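Local coordinates for protein beta-glucuronidase (Dictyoglomus thermophilum, PDB 6XXW) that probably hydrolyses beta-D-glucuronides to release glucuronic acid, as beta-glucuronidases of glycosyl hydrolase family 2 do, at residues L368-R373 against E380-G385; A418-G423 against E448-S453; E389-I394 against E425-R430; A99-V104 against W147-P152. All blocks are in the same frame, centred on the assembly; numbering follows the deposited sequence. Where two conformers were deposited one is given.

Interactions 1, 2 and 3 belong to the TIM barrel domain, whereas interaction 4 lies in the sugar-binding domain. All four are mainly buried; R430 is the exposed member of interaction 3. Interaction 1 closes one long loop on itself, and interaction 2 joins the loops after two neighbouring barrel strands; they meet where L368 O probably accepts from A418 N. Interaction 3 pairs two outer barrel helices and shares helix 422-438 with interaction 2. Chemistry changes with place: hydroxyls and a carboxylate in interaction 2, one histidine-tyrosine bond amid packing in 3, a methyl over a guanidinium in 1, a water bridge beside apolar packing in 4. Segment 147-152 bridges the domains, packing on L368, R382, H390 and H391.

Interaction 1: L368-R373 against E380-G385; sequences LNLWNR and EGRVDG
L370 lays its CD1 methyl over one face of the R382 guanidinium, 3.2 Å from NH1 and displaced from the middle of the group toward that nitrogen. The two side chains arrive from opposite directions, and the arginine reaches the leucine because its chain is fully drawn out from CG to NE (chi2 -177°, chi3 175°). A second, purely apolar touch lies beside it: L368 and V383 cross at about a right angle, with L368 CG 3.9 Å from V383 CG2 and L368 CD2 resting near both valine methyls. Branched aliphatic residues suit this buried place, which they fill by shape alone.

The flat group of R382 is held at its edge by polar partners: NH1 donates to the carbonyl of K376, and NH2 forms a salt bridge with E375, so its polar edge is used while a face takes a methyl. Putting an alanine here would probably strip E375 of its ionic mate and leave L370 CD1 without the flat surface it lies on. Further out, L368 pairs through its backbone with A418, V383 pairs with V377, and D384 N-caps helix 385-402 through OD1 and the backbone N of T387. Both segments belong to the long loop between strand 358-362 and helix 385-402, a beta-alpha connection of the TIM barrel, on the end where enzymes of this fold carry their active sites.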
loop_
_atom_site.group_PDB
_atom_site.type_symbol
_atom_site.label_atom_id
_atom_site.label_comp_id
_atom_site.label_asym_id
_atom_site.label_seq_id
_atom_site.Cartn_x
_atom_site.Cartn_y
_atom_site.Cartn_z
ATOM N N LEU A 368 -12.200 31.314 -7.505
ATOM C CA LEU A 368 -12.663 32.669 -7.212
ATOM C C LEU A 368 -13.150 32.745 -5.765
ATOM O O LEU A 368 -14.287 33.097 -5.455
ATOM C CB LEU A 368 -13.753 33.083 -8.195
ATOM C CG LEU A 368 -13.297 33.532 -9.586
ATOM C CD1 LEU A 368 -12.781 32.370 -10.402
ATOM C CD2 LEU A 368 -14.456 34.225 -10.320
ATOM N N ASN A 369 -12.235 32.405 -4.865
ATOM C CA ASN A 369 -12.593 32.261 -3.464
ATOM C C ASN A 369 -11.322 32.162 -2.644
ATOM O O ASN A 369 -10.447 31.341 -2.940
ATOM C CB ASN A 369 -13.470 31.018 -3.263
ATOM C CG ASN A 369 -14.393 31.132 -2.067
ATOM O OD1 ASN A 369 -15.515 30.621 -2.093
ATOM N ND2 ASN A 369 -13.923 31.771 -1.011
ATOM N N LEU A 370 -11.199 33.020 -1.649
ATOM C CA LEU A 370 -10.127 32.952 -0.660
ATOM C C LEU A 370 -10.821 32.526 0.621
ATOM O O LEU A 370 -11.433 33.351 1.303
ATOM C CB LEU A 370 -9.412 34.290 -0.507
ATOM C CG LEU A 370 -9.042 34.916 -1.848
ATOM C CD1 LEU A 370 -8.591 36.346 -1.666
ATOM C CD2 LEU A 370 -7.962 34.095 -2.477
ATOM N N TRP A 371 -10.764 31.230 0.909
ATOM C CA TRP A 371 -11.530 30.623 1.992
ATOM C C TRP A 371 -11.394 31.413 3.289
ATOM O O TRP A 371 -10.750 30.957 4.240
ATOM C CB TRP A 371 -11.078 29.180 2.175
ATOM C CG TRP A 371 -10.807 28.488 0.872
ATOM C CD1 TRP A 371 -9.586 28.165 0.347
ATOM C CD2 TRP A 371 -11.782 28.030 -0.075
ATOM N NE1 TRP A 371 -9.743 27.529 -0.863
ATOM C CE2 TRP A 371 -11.081 27.434 -1.144
ATOM C CE3 TRP A 371 -13.180 28.063 -0.121
ATOM C CZ2 TRP A 371 -11.732 26.875 -2.246
ATOM C CZ3 TRP A 371 -13.826 27.506 -1.224
ATOM C CH2 TRP A 371 -13.102 26.925 -2.267
ATOM N N ASN A 372 -12.038 32.584 3.327
ATOM C CA ASN A 372 -11.804 33.632 4.312
ATOM C C ASN A 372 -12.640 34.853 3.939
ATOM O O ASN A 372 -12.402 35.477 2.898
ATOM C CB ASN A 372 -10.316 33.993 4.362
ATOM C CG ASN A 372 -9.963 34.881 5.543
ATOM O OD1 ASN A 372 -10.642 35.867 5.823
ATOM N ND2 ASN A 372 -8.887 34.530 6.240
ATOM N N ARG A 373 -13.617 35.210 4.776
ATOM C CA ARG A 373 -14.522 36.308 4.457
ATOM C C ARG A 373 -13.900 37.684 4.671
ATOM O O ARG A 373 -14.538 38.691 4.347
ATOM C CB ARG A 373 -15.813 36.186 5.275
ATOM N N GLU A 380 -11.734 45.442 -6.802
ATOM C CA GLU A 380 -10.598 45.993 -7.521
ATOM C C GLU A 380 -9.323 45.325 -7.026
ATOM O O GLU A 380 -9.111 45.186 -5.823
ATOM C CB GLU A 380 -10.529 47.508 -7.309
ATOM C CG GLU A 380 -11.655 48.272 -7.980
ATOM C CD GLU A 380 -12.951 48.214 -7.176
ATOM O OE1 GLU A 380 -12.904 47.803 -5.994
ATOM O OE2 GLU A 380 -14.010 48.590 -7.718
ATOM N N GLY A 381 -8.488 44.883 -7.960
ATOM C CA GLY A 381 -7.282 44.172 -7.627
ATOM C C GLY A 381 -7.377 42.677 -7.839
ATOM O O GLY A 381 -6.354 42.029 -8.102
ATOM N N ARG A 382 -8.582 42.114 -7.745
ATOM C CA ARG A 382 -8.748 40.688 -7.999
ATOM C C ARG A 382 -9.731 40.455 -9.140
ATOM O O ARG A 382 -9.440 40.805 -10.288
ATOM C CB ARG A 382 -9.173 39.989 -6.706
ATOM C CG ARG A 382 -8.043 40.011 -5.682
ATOM C CD ARG A 382 -8.372 39.282 -4.400
ATOM N NE ARG A 382 -7.217 39.245 -3.506
ATOM C CZ ARG A 382 -7.277 39.386 -2.185
ATOM N NH1 ARG A 382 -8.448 39.577 -1.583
ATOM N NH2 ARG A 382 -6.165 39.334 -1.463
ATOM N N VAL A 383 -10.889 39.869 -8.854
ATOM C CA VAL A 383 -11.889 39.606 -9.888
ATOM C C VAL A 383 -12.634 40.906 -10.185
ATOM O O VAL A 383 -13.392 41.403 -9.345
ATOM C CB VAL A 383 -12.855 38.496 -9.464
ATOM C CG1 VAL A 383 -13.939 38.307 -10.510
ATOM C CG2 VAL A 383 -12.083 37.187 -9.216
ATOM N N ASP A 384 -12.431 41.446 -11.384
ATOM C CA ASP A 384 -12.946 42.766 -11.749
ATOM C C ASP A 384 -13.495 42.725 -13.175
ATOM O O ASP A 384 -13.780 41.658 -13.731
ATOM C CB ASP A 384 -11.847 43.826 -11.578
ATOM C CG ASP A 384 -10.649 43.596 -12.496
ATOM O OD1 ASP A 384 -10.677 42.672 -13.345
ATOM O OD2 ASP A 384 -9.668 44.350 -12.363
ATOM N N GLY A 385 -13.616 43.907 -13.791
ATOM C CA GLY A 385 -14.143 43.997 -15.148
ATOM C C GLY A 385 -13.300 43.276 -16.188
ATOM O O GLY A 385 -13.835 42.744 -17.171
#

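Interaction 2: A418-G423 against E448-S453; sequences ATYEDG and ENTKAS
T419 faces both E448 and T450 across the contact, and its short side chain meets them atom by atom. CB already approaches the carboxylate, 3.5 Å from E448 OE1, and the CG2 methyl lies equally near the same oxygen. At the tip, OG1 sits between the backbone N and the carbonyl carbon (chi1 53°), which aims it at two partners: it donates to E448 OE1 at 2.6 Å, using the syn lone pair of that oxygen, and it lies 2.7 Å from T450 OG1, a probable hydrogen bond. T450 in turn sets OG1 at the edge of the Y420 ring, near its plane, 3.9 Å from CD2, and also bonds a bound Tris molecule.

E448, at the end of barrel strand 444-448, bends at chi2 (-94°) to bring its carboxylate here; OE2 is hydrogen-bonded to the hydroxyls of T455 and S458. A leucine in its place would probably leave the T419 hydroxyl without its acceptor and those two residues without their shared oxygen. Threonine serves well at T419 because one carbon carries both a methyl for packing and a hydroxyl for bonding. With several hydroxyls gathered round it, the buried carboxylate is probably stabilised as the anion.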
loop_
_atom_site.group_PDB
_atom_site.type_symbol
_atom_site.label_atom_id
_atom_site.label_comp_id
_atom_site.label_asym_id
_atom_site.label_seq_id
_atom_site.Cartn_x
_atom_site.Cartn_y
_atom_site.Cartn_z
ATOM N N ALA A 418 -17.005 32.922 -4.547
ATOM C CA ALA A 418 -17.427 33.620 -3.322
ATOM C C ALA A 418 -18.728 34.385 -3.583
ATOM O O ALA A 418 -18.789 35.618 -3.578
ATOM C CB ALA A 418 -16.324 34.539 -2.817
ATOM N N THR A 419 -19.796 33.607 -3.797
ATOM C CA THR A 419 -21.089 34.118 -4.230
ATOM C C THR A 419 -21.846 34.841 -3.121
ATOM O O THR A 419 -22.922 35.386 -3.386
ATOM C CB THR A 419 -21.951 32.967 -4.762
ATOM O OG1 THR A 419 -22.010 31.934 -3.768
ATOM C CG2 THR A 419 -21.383 32.391 -6.087
ATOM N N TYR A 420 -21.328 34.843 -1.893
ATOM C CA TYR A 420 -21.925 35.622 -0.814
ATOM C C TYR A 420 -21.552 37.104 -0.899
ATOM O O TYR A 420 -22.192 37.936 -0.248
ATOM C CB TYR A 420 -21.499 35.025 0.538
ATOM C CG TYR A 420 -20.000 34.862 0.651
ATOM C CD1 TYR A 420 -19.196 35.940 0.998
ATOM C CD2 TYR A 420 -19.381 33.645 0.370
ATOM C CE1 TYR A 420 -17.818 35.811 1.075
ATOM C CE2 TYR A 420 -17.999 33.508 0.445
ATOM C CZ TYR A 420 -17.228 34.598 0.804
ATOM O OH TYR A 420 -15.859 34.489 0.885
ATOM N N GLU A 421 -20.539 37.453 -1.687
ATOM C CA GLU A 421 -20.128 38.847 -1.813
ATOM C C GLU A 421 -21.109 39.646 -2.674
ATOM O O GLU A 421 -21.623 39.153 -3.682
ATOM C CB GLU A 421 -18.726 38.941 -2.424
ATOM C CG GLU A 421 -17.640 38.214 -1.651
ATOM C CD GLU A 421 -16.246 38.519 -2.187
ATOM O OE1 GLU A 421 -16.127 39.363 -3.093
ATOM O OE2 GLU A 421 -15.269 37.912 -1.707
ATOM N N ASP A 422 -21.336 40.904 -2.284
ATOM C CA ASP A 422 -22.155 41.819 -3.084
ATOM C C ASP A 422 -21.679 41.892 -4.530
ATOM O O ASP A 422 -22.486 41.866 -5.465
ATOM C CB ASP A 422 -22.133 43.219 -2.467
ATOM C CG ASP A 422 -23.036 43.341 -1.254
ATOM O OD1 ASP A 422 -23.814 44.316 -1.188
ATOM O OD2 ASP A 422 -22.966 42.464 -0.365
ATOM N N GLY A 423 -20.364 42.025 -4.728
ATOM C CA GLY A 423 -19.795 42.108 -6.065
ATOM C C GLY A 423 -20.008 40.872 -6.926
ATOM O O GLY A 423 -19.960 40.971 -8.158
ATOM N N GLU A 448 -22.113 25.510 -6.145
ATOM C CA GLU A 448 -22.017 26.326 -4.942
ATOM C C GLU A 448 -21.450 25.521 -3.783
ATOM O O GLU A 448 -21.813 24.360 -3.598
ATOM C CB GLU A 448 -23.396 26.840 -4.517
ATOM C CG GLU A 448 -24.066 27.768 -5.509
ATOM C CD GLU A 448 -23.798 29.242 -5.203
ATOM O OE1 GLU A 448 -22.731 29.555 -4.613
ATOM O OE2 GLU A 448 -24.656 30.090 -5.562
ATOM N N ASN A 449 -20.602 26.158 -2.972
ATOM C CA ASN A 449 -20.371 25.672 -1.617
ATOM C C ASN A 449 -20.740 26.712 -0.567
ATOM O O ASN A 449 -20.690 26.404 0.627
ATOM C CB ASN A 449 -18.919 25.188 -1.435
ATOM C CG ASN A 449 -17.898 26.312 -1.478
ATOM O OD1 ASN A 449 -18.198 27.432 -1.891
ATOM N ND2 ASN A 449 -16.669 26.002 -1.063
ATOM N N THR A 450 -21.119 27.922 -0.986
ATOM C CA THR A 450 -21.729 28.924 -0.114
ATOM C C THR A 450 -22.963 28.348 0.581
ATOM O O THR A 450 -23.601 27.413 0.089
ATOM C CB THR A 450 -22.124 30.162 -0.954
ATOM O OG1 THR A 450 -20.971 30.685 -1.624
ATOM C CG2 THR A 450 -22.731 31.298 -0.113
ATOM N N LYS A 451 -23.292 28.914 1.740
ATOM C CA LYS A 451 -24.537 28.586 2.422
ATOM C C LYS A 451 -25.736 29.048 1.597
ATOM O O LYS A 451 -25.686 30.072 0.911
ATOM C CB LYS A 451 -24.547 29.226 3.817
ATOM C CG LYS A 451 -25.915 29.319 4.469
ATOM C CD LYS A 451 -26.140 28.214 5.491
ATOM C CE LYS A 451 -27.595 28.187 5.920
ATOM N NZ LYS A 451 -28.472 28.766 4.855
ATOM N N ALA A 452 -26.823 28.268 1.660
ATOM C CA ALA A 452 -28.006 28.553 0.843
ATOM C C ALA A 452 -28.512 29.981 1.035
ATOM O O ALA A 452 -28.820 30.685 0.064
ATOM C CB ALA A 452 -29.116 27.556 1.173
ATOM N N SER A 453 -28.600 30.427 2.290
ATOM C CA SER A 453 -29.146 31.745 2.570
ATOM C C SER A 453 -28.166 32.865 2.261
ATOM O O SER A 453 -28.564 34.035 2.298
ATOM C CB SER A 453 -29.584 31.830 4.037
ATOM O OG SER A 453 -28.472 31.701 4.904
#

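Interaction 3: E389-I394 against E425-R430; sequences EHHLEI and EEYFRR
H391 and Y427 approach at about a right angle, and their rings meet rim to rim, with planes inclined at 53° and neither lying over the face of the other. The phenol oxygen lies in the plane of the imidazole, at its edge, where Y427 OH and H391 ND1 form a hydrogen bond of 2.7 Å that is fairly straight (157°). Each side chain has CG anti to its own backbone N, and this sends both rings into the gap between the helices. Histidine suits the spot because its second nitrogen is useful too: NE2 makes a weak bond to the carbonyl of V413 on strand 408-415.

Helices 385-402 and 422-438 are successive outer helices of the TIM barrel, linked through strand 408-415, and they run nearly parallel here, their axes 10.7 Å apart and crossing at -23°. Toward the barrel strands, F428 turns CE1 to 4.1 Å from H391 CE1, and Y427 CD1 lies over the centre of the F428 ring at 3.7 Å, so the three rings lie in one cluster.

Nearer solvent, L392 crosses R430 at about a right angle and splits its methyls: CD2 packs 3.7 Å from the carbonyl O of R430, while CD1 sits at the edge of the guanidinium, 4.1 Å from NH2. The arginine bends at chi2 and chi3, which brings its guanidinium back alongside the leucine.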
loop_
_atom_site.group_PDB
_atom_site.type_symbol
_atom_site.label_atom_id
_atom_site.label_comp_id
_atom_site.label_asym_id
_atom_site.label_seq_id
_atom_site.Cartn_x
_atom_site.Cartn_y
_atom_site.Cartn_z
ATOM N N GLU A 389 -14.725 40.337 -18.547
ATOM C CA GLU A 389 -14.546 40.344 -19.995
ATOM C C GLU A 389 -14.003 39.008 -20.496
ATOM O O GLU A 389 -14.488 38.462 -21.492
ATOM C CB GLU A 389 -13.611 41.488 -20.389
ATOM C CG GLU A 389 -13.656 41.850 -21.861
ATOM C CD GLU A 389 -14.874 42.688 -22.215
ATOM O OE1 GLU A 389 -15.705 42.940 -21.314
ATOM O OE2 GLU A 389 -14.995 43.098 -23.391
ATOM N N HIS A 390 -12.987 38.465 -19.814
ATOM C CA HIS A 390 -12.437 37.167 -20.203
ATOM C C HIS A 390 -13.470 36.060 -20.036
ATOM O O HIS A 390 -13.618 35.195 -20.910
ATOM C CB HIS A 390 -11.183 36.856 -19.378
ATOM C CG HIS A 390 -10.567 35.523 -19.689
ATOM N ND1 HIS A 390 -10.030 35.226 -20.924
ATOM C CD2 HIS A 390 -10.382 34.418 -18.924
ATOM C CE1 HIS A 390 -9.552 33.991 -20.911
ATOM N NE2 HIS A 390 -9.755 33.478 -19.709
ATOM N N HIS A 391 -14.193 36.070 -18.913
ATOM C CA HIS A 391 -15.219 35.059 -18.673
ATOM C C HIS A 391 -16.270 35.066 -19.782
ATOM O O HIS A 391 -16.680 34.003 -20.273
ATOM C CB HIS A 391 -15.848 35.315 -17.304
ATOM C CG HIS A 391 -16.531 34.128 -16.691
ATOM N ND1 HIS A 391 -16.750 34.029 -15.330
ATOM C CD2 HIS A 391 -17.080 33.018 -17.241
ATOM C CE1 HIS A 391 -17.395 32.905 -15.070
ATOM N NE2 HIS A 391 -17.595 32.266 -16.211
ATOM N N LEU A 392 -16.712 36.256 -20.197
ATOM C CA LEU A 392 -17.707 36.348 -21.263
ATOM C C LEU A 392 -17.153 35.836 -22.586
ATOM O O LEU A 392 -17.862 35.161 -23.345
ATOM C CB LEU A 392 -18.189 37.795 -21.419
ATOM C CG LEU A 392 -18.904 38.392 -20.208
ATOM C CD1 LEU A 392 -19.044 39.919 -20.349
ATOM C CD2 LEU A 392 -20.261 37.725 -19.948
ATOM N N GLU A 393 -15.900 36.170 -22.900
ATOM C CA GLU A 393 -15.296 35.623 -24.115
ATOM C C GLU A 393 -15.177 34.105 -24.030
ATOM O O GLU A 393 -15.364 33.399 -25.033
ATOM C CB GLU A 393 -13.933 36.271 -24.363
ATOM C CG GLU A 393 -14.034 37.789 -24.536
ATOM C CD GLU A 393 -12.728 38.449 -24.964
ATOM O OE1 GLU A 393 -11.814 38.568 -24.121
ATOM O OE2 GLU A 393 -12.627 38.870 -26.137
ATOM N N ILE A 394 -14.877 33.585 -22.837
ATOM C CA ILE A 394 -14.780 32.135 -22.650
ATOM C C ILE A 394 -16.114 31.461 -22.957
ATOM O O ILE A 394 -16.170 30.449 -23.667
ATOM C CB ILE A 394 -14.308 31.807 -21.222
ATOM C CG1 ILE A 394 -12.813 32.104 -21.065
ATOM C CG2 ILE A 394 -14.646 30.344 -20.862
ATOM C CD1 ILE A 394 -11.951 31.489 -22.128
ATOM N N GLU A 425 -22.771 39.302 -7.287
ATOM C CA GLU A 425 -24.097 39.297 -7.892
ATOM C C GLU A 425 -24.068 39.940 -9.272
ATOM O O GLU A 425 -24.541 39.350 -10.253
ATOM C CB GLU A 425 -25.108 39.995 -6.979
ATOM C CG GLU A 425 -26.516 40.004 -7.570
ATOM C CD GLU A 425 -27.598 40.201 -6.525
ATOM O OE1 GLU A 425 -27.274 40.588 -5.389
ATOM O OE2 GLU A 425 -28.780 39.970 -6.839
ATOM N N GLU A 426 -23.496 41.140 -9.379
ATOM C CA GLU A 426 -23.456 41.811 -10.677
ATOM C C GLU A 426 -22.574 41.047 -11.653
ATOM O O GLU A 426 -22.906 40.926 -12.843
ATOM C CB GLU A 426 -22.947 43.245 -10.514
ATOM N N TYR A 427 -21.437 40.537 -11.163
ATOM C CA TYR A 427 -20.555 39.730 -12.003
ATOM C C TYR A 427 -21.315 38.574 -12.648
ATOM O O TYR A 427 -21.306 38.414 -13.877
ATOM C CB TYR A 427 -19.369 39.225 -11.171
ATOM C CG TYR A 427 -18.374 38.384 -11.940
ATOM C CD1 TYR A 427 -18.600 37.032 -12.154
ATOM C CD2 TYR A 427 -17.206 38.937 -12.437
ATOM C CE1 TYR A 427 -17.690 36.260 -12.840
ATOM C CE2 TYR A 427 -16.295 38.174 -13.128
ATOM C CZ TYR A 427 -16.542 36.837 -13.336
ATOM O OH TYR A 427 -15.630 36.065 -14.030
ATOM N N PHE A 428 -22.006 37.771 -11.839
ATOM C CA PHE A 428 -22.584 36.549 -12.389
ATOM C C PHE A 428 -23.900 36.804 -13.119
ATOM O O PHE A 428 -24.227 36.076 -14.061
ATOM C CB PHE A 428 -22.746 35.515 -11.276
ATOM C CG PHE A 428 -21.483 34.737 -11.013
ATOM C CD1 PHE A 428 -20.971 33.888 -11.987
ATOM C CD2 PHE A 428 -20.782 34.895 -9.822
ATOM C CE1 PHE A 428 -19.793 33.175 -11.766
ATOM C CE2 PHE A 428 -19.599 34.194 -9.593
ATOM C CZ PHE A 428 -19.109 33.331 -10.573
ATOM N N ARG A 429 -24.661 37.828 -12.720
ATOM C CA ARG A 429 -25.802 38.226 -13.539
ATOM C C ARG A 429 -25.384 38.432 -14.991
ATOM O O ARG A 429 -26.065 37.973 -15.913
ATOM C CB ARG A 429 -26.437 39.502 -12.982
ATOM C CG ARG A 429 -27.458 39.250 -11.871
ATOM C CD ARG A 429 -27.785 40.537 -11.109
ATOM N NE ARG A 429 -28.360 41.538 -12.003
ATOM C CZ ARG A 429 -29.642 41.891 -12.013
ATOM N NH1 ARG A 429 -30.494 41.330 -11.165
ATOM N NH2 ARG A 429 -30.073 42.803 -12.879
ATOM N N ARG A 430 -24.255 39.110 -15.214
ATOM C CA ARG A 430 -23.808 39.358 -16.583
ATOM C C ARG A 430 -23.348 38.073 -17.261
ATOM O O ARG A 430 -23.615 37.862 -18.450
ATOM C CB ARG A 430 -22.681 40.391 -16.591
ATOM C CG ARG A 430 -23.088 41.757 -16.032
ATOM C CD ARG A 430 -22.320 42.886 -16.724
ATOM N NE ARG A 430 -21.980 42.554 -18.107
ATOM C CZ ARG A 430 -22.832 42.612 -19.130
ATOM N NH1 ARG A 430 -24.090 42.996 -18.936
ATOM N NH2 ARG A 430 -22.424 42.285 -20.351
#

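Interaction 4: A99-V104 against W147-P152; sequences AHFSEV and WDVLPP
H100 and F101 form a classic beta bulge, both facing D142 of the neighbouring strand 134-142, where strand 101-106 begins in the all-beta sugar-binding domain. From this bulge the two side chains reach the loop 147-152. F101 and V149 come from opposite directions, and only CZ of the ring comes within packing distance: it lies 3.9 Å from V149 CB and 4.0 Å from V149 CG2. The valine offers that branch because CG2 is anti to its backbone N, with CG1 held between the N and the carbonyl carbon (chi1 80°). A beta-branched residue fits here, being wide close to the backbone; V149 also touches K115 of strand 109-115 and H390 of helix 385-402 in the barrel domain, so the loop packs against both domains.

H100 follows a cis peptide bond, as does P151, and the two meet loosely, H100 CE1 being 4.5 Å from P151 CD. Histidine suits its buried place by having two polar ring atoms that can both be served: NE2 bonds N178 OD1, and ND1 is 2.8 Å from a water. That water completes the bridge between the segments by donating a hydrogen bond to the carbonyl O of L150, also at 2.8 Å.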
loop_
_atom_site.group_PDB
_atom_site.type_symbol
_atom_site.label_atom_id
_atom_site.label_comp_id
_atom_site.label_asym_id
_atom_site.label_seq_id
_atom_site.Cartn_x
_atom_site.Cartn_y
_atom_site.Cartn_z
ATOM N N ALA A 99 -1.938 25.694 -21.655
ATOM C CA ALA A 99 -2.235 26.389 -20.401
ATOM C C ALA A 99 -1.058 27.273 -19.992
ATOM O O ALA A 99 0.023 26.752 -19.704
ATOM C CB ALA A 99 -2.544 25.371 -19.297
ATOM N N HIS A 100 -1.256 28.597 -19.919
ATOM C CA HIS A 100 -2.531 29.301 -20.029
ATOM C C HIS A 100 -2.527 30.418 -21.086
ATOM O O HIS A 100 -3.573 30.730 -21.652
ATOM C CB HIS A 100 -2.916 29.915 -18.666
ATOM C CG HIS A 100 -2.985 28.908 -17.560
ATOM N ND1 HIS A 100 -4.072 28.082 -17.374
ATOM C CD2 HIS A 100 -2.084 28.567 -16.609
ATOM C CE1 HIS A 100 -3.842 27.279 -16.348
ATOM N NE2 HIS A 100 -2.639 27.549 -15.870
ATOM N N PHE A 101 -1.374 31.049 -21.306
ATOM C CA PHE A 101 -1.176 32.025 -22.378
ATOM C C PHE A 101 -0.258 31.420 -23.434
ATOM O O PHE A 101 0.722 30.745 -23.094
ATOM C CB PHE A 101 -0.545 33.324 -21.860
ATOM C CG PHE A 101 -1.264 33.942 -20.697
ATOM C CD1 PHE A 101 -2.183 34.960 -20.894
ATOM C CD2 PHE A 101 -0.995 33.534 -19.396
ATOM C CE1 PHE A 101 -2.835 35.545 -19.816
ATOM C CE2 PHE A 101 -1.643 34.116 -18.323
ATOM C CZ PHE A 101 -2.564 35.117 -18.528
ATOM N N SER A 102 -0.556 31.659 -24.712
ATOM C CA SER A 102 0.207 31.009 -25.772
ATOM C C SER A 102 0.397 31.943 -26.963
ATOM O O SER A 102 -0.445 32.796 -27.250
ATOM C CB SER A 102 -0.477 29.717 -26.232
ATOM O OG SER A 102 0.356 29.000 -27.143
ATOM N N GLU A 103 1.523 31.763 -27.654
ATOM C CA GLU A 103 1.832 32.430 -28.914
ATOM C C GLU A 103 2.369 31.397 -29.897
ATOM O O GLU A 103 3.209 30.574 -29.528
ATOM C CB GLU A 103 2.862 33.545 -28.713
ATOM C CG GLU A 103 2.340 34.738 -27.901
ATOM C CD GLU A 103 3.466 35.628 -27.378
ATOM O OE1 GLU A 103 3.163 36.613 -26.678
ATOM O OE2 GLU A 103 4.652 35.346 -27.663
ATOM N N VAL A 104 1.898 31.447 -31.146
ATOM C CA VAL A 104 2.242 30.454 -32.164
ATOM C C VAL A 104 3.009 31.135 -33.292
ATOM O O VAL A 104 2.520 32.106 -33.885
ATOM C CB VAL A 104 0.998 29.745 -32.721
ATOM C CG1 VAL A 104 1.415 28.710 -33.756
ATOM C CG2 VAL A 104 0.217 29.082 -31.615
ATOM N N TRP A 147 -5.012 37.615 -12.021
ATOM C CA TRP A 147 -6.401 37.689 -11.595
ATOM C C TRP A 147 -7.377 37.921 -12.738
ATOM O O TRP A 147 -8.589 37.881 -12.498
ATOM C CB TRP A 147 -6.588 38.779 -10.525
ATOM C CG TRP A 147 -6.254 38.249 -9.170
ATOM C CD1 TRP A 147 -5.121 38.499 -8.454
ATOM C CD2 TRP A 147 -7.035 37.340 -8.386
ATOM N NE1 TRP A 147 -5.153 37.812 -7.265
ATOM C CE2 TRP A 147 -6.315 37.089 -7.200
ATOM C CE3 TRP A 147 -8.279 36.725 -8.566
ATOM C CZ2 TRP A 147 -6.797 36.251 -6.198
ATOM C CZ3 TRP A 147 -8.755 35.885 -7.572
ATOM C CH2 TRP A 147 -8.014 35.657 -6.402
ATOM N N ASP A 148 -6.918 38.153 -13.970
ATOM C CA ASP A 148 -7.866 38.297 -15.072
ATOM C C ASP A 148 -7.772 37.169 -16.095
ATOM O O ASP A 148 -8.265 37.318 -17.212
ATOM C CB ASP A 148 -7.722 39.648 -15.770
ATOM C CG ASP A 148 -6.302 39.996 -16.080
ATOM O OD1 ASP A 148 -5.485 39.073 -16.269
ATOM O OD2 ASP A 148 -6.004 41.209 -16.127
ATOM N N VAL A 149 -7.162 36.048 -15.741
ATOM C CA VAL A 149 -7.322 34.817 -16.507
ATOM C C VAL A 149 -8.104 33.854 -15.625
ATOM O O VAL A 149 -8.132 33.990 -14.399
ATOM C CB VAL A 149 -5.974 34.206 -16.950
ATOM C CG1 VAL A 149 -5.337 33.437 -15.801
ATOM C CG2 VAL A 149 -6.155 33.303 -18.190
ATOM N N LEU A 150 -8.760 32.877 -16.259
ATOM C CA LEU A 150 -9.506 31.849 -15.545
ATOM C C LEU A 150 -8.879 30.487 -15.816
ATOM O O LEU A 150 -8.719 30.104 -16.983
ATOM C CB LEU A 150 -10.984 31.820 -15.964
ATOM C CG LEU A 150 -11.809 33.061 -15.595
ATOM C CD1 LEU A 150 -13.157 33.004 -16.275
ATOM C CD2 LEU A 150 -11.985 33.174 -14.076
ATOM N N PRO A 151 -8.522 29.722 -14.781
ATOM C CA PRO A 151 -8.666 30.087 -13.370
ATOM C C PRO A 151 -7.590 31.069 -12.910
ATOM O O PRO A 151 -6.475 31.040 -13.430
ATOM C CB PRO A 151 -8.512 28.746 -12.647
ATOM C CG PRO A 151 -7.565 27.991 -13.509
ATOM C CD PRO A 151 -7.919 28.386 -14.945
ATOM N N PRO A 152 -7.929 31.918 -11.948
ATOM C CA PRO A 152 -7.011 32.978 -11.523
ATOM C C PRO A 152 -5.977 32.530 -10.493
ATOM O O PRO A 152 -6.100 31.505 -9.821
ATOM C CB PRO A 152 -7.954 34.015 -10.909
ATOM C CG PRO A 152 -9.035 33.163 -10.280
ATOM C CD PRO A 152 -9.250 32.040 -11.297
HETATM O O HOH W 1 -6.493 29.222 -18.349
#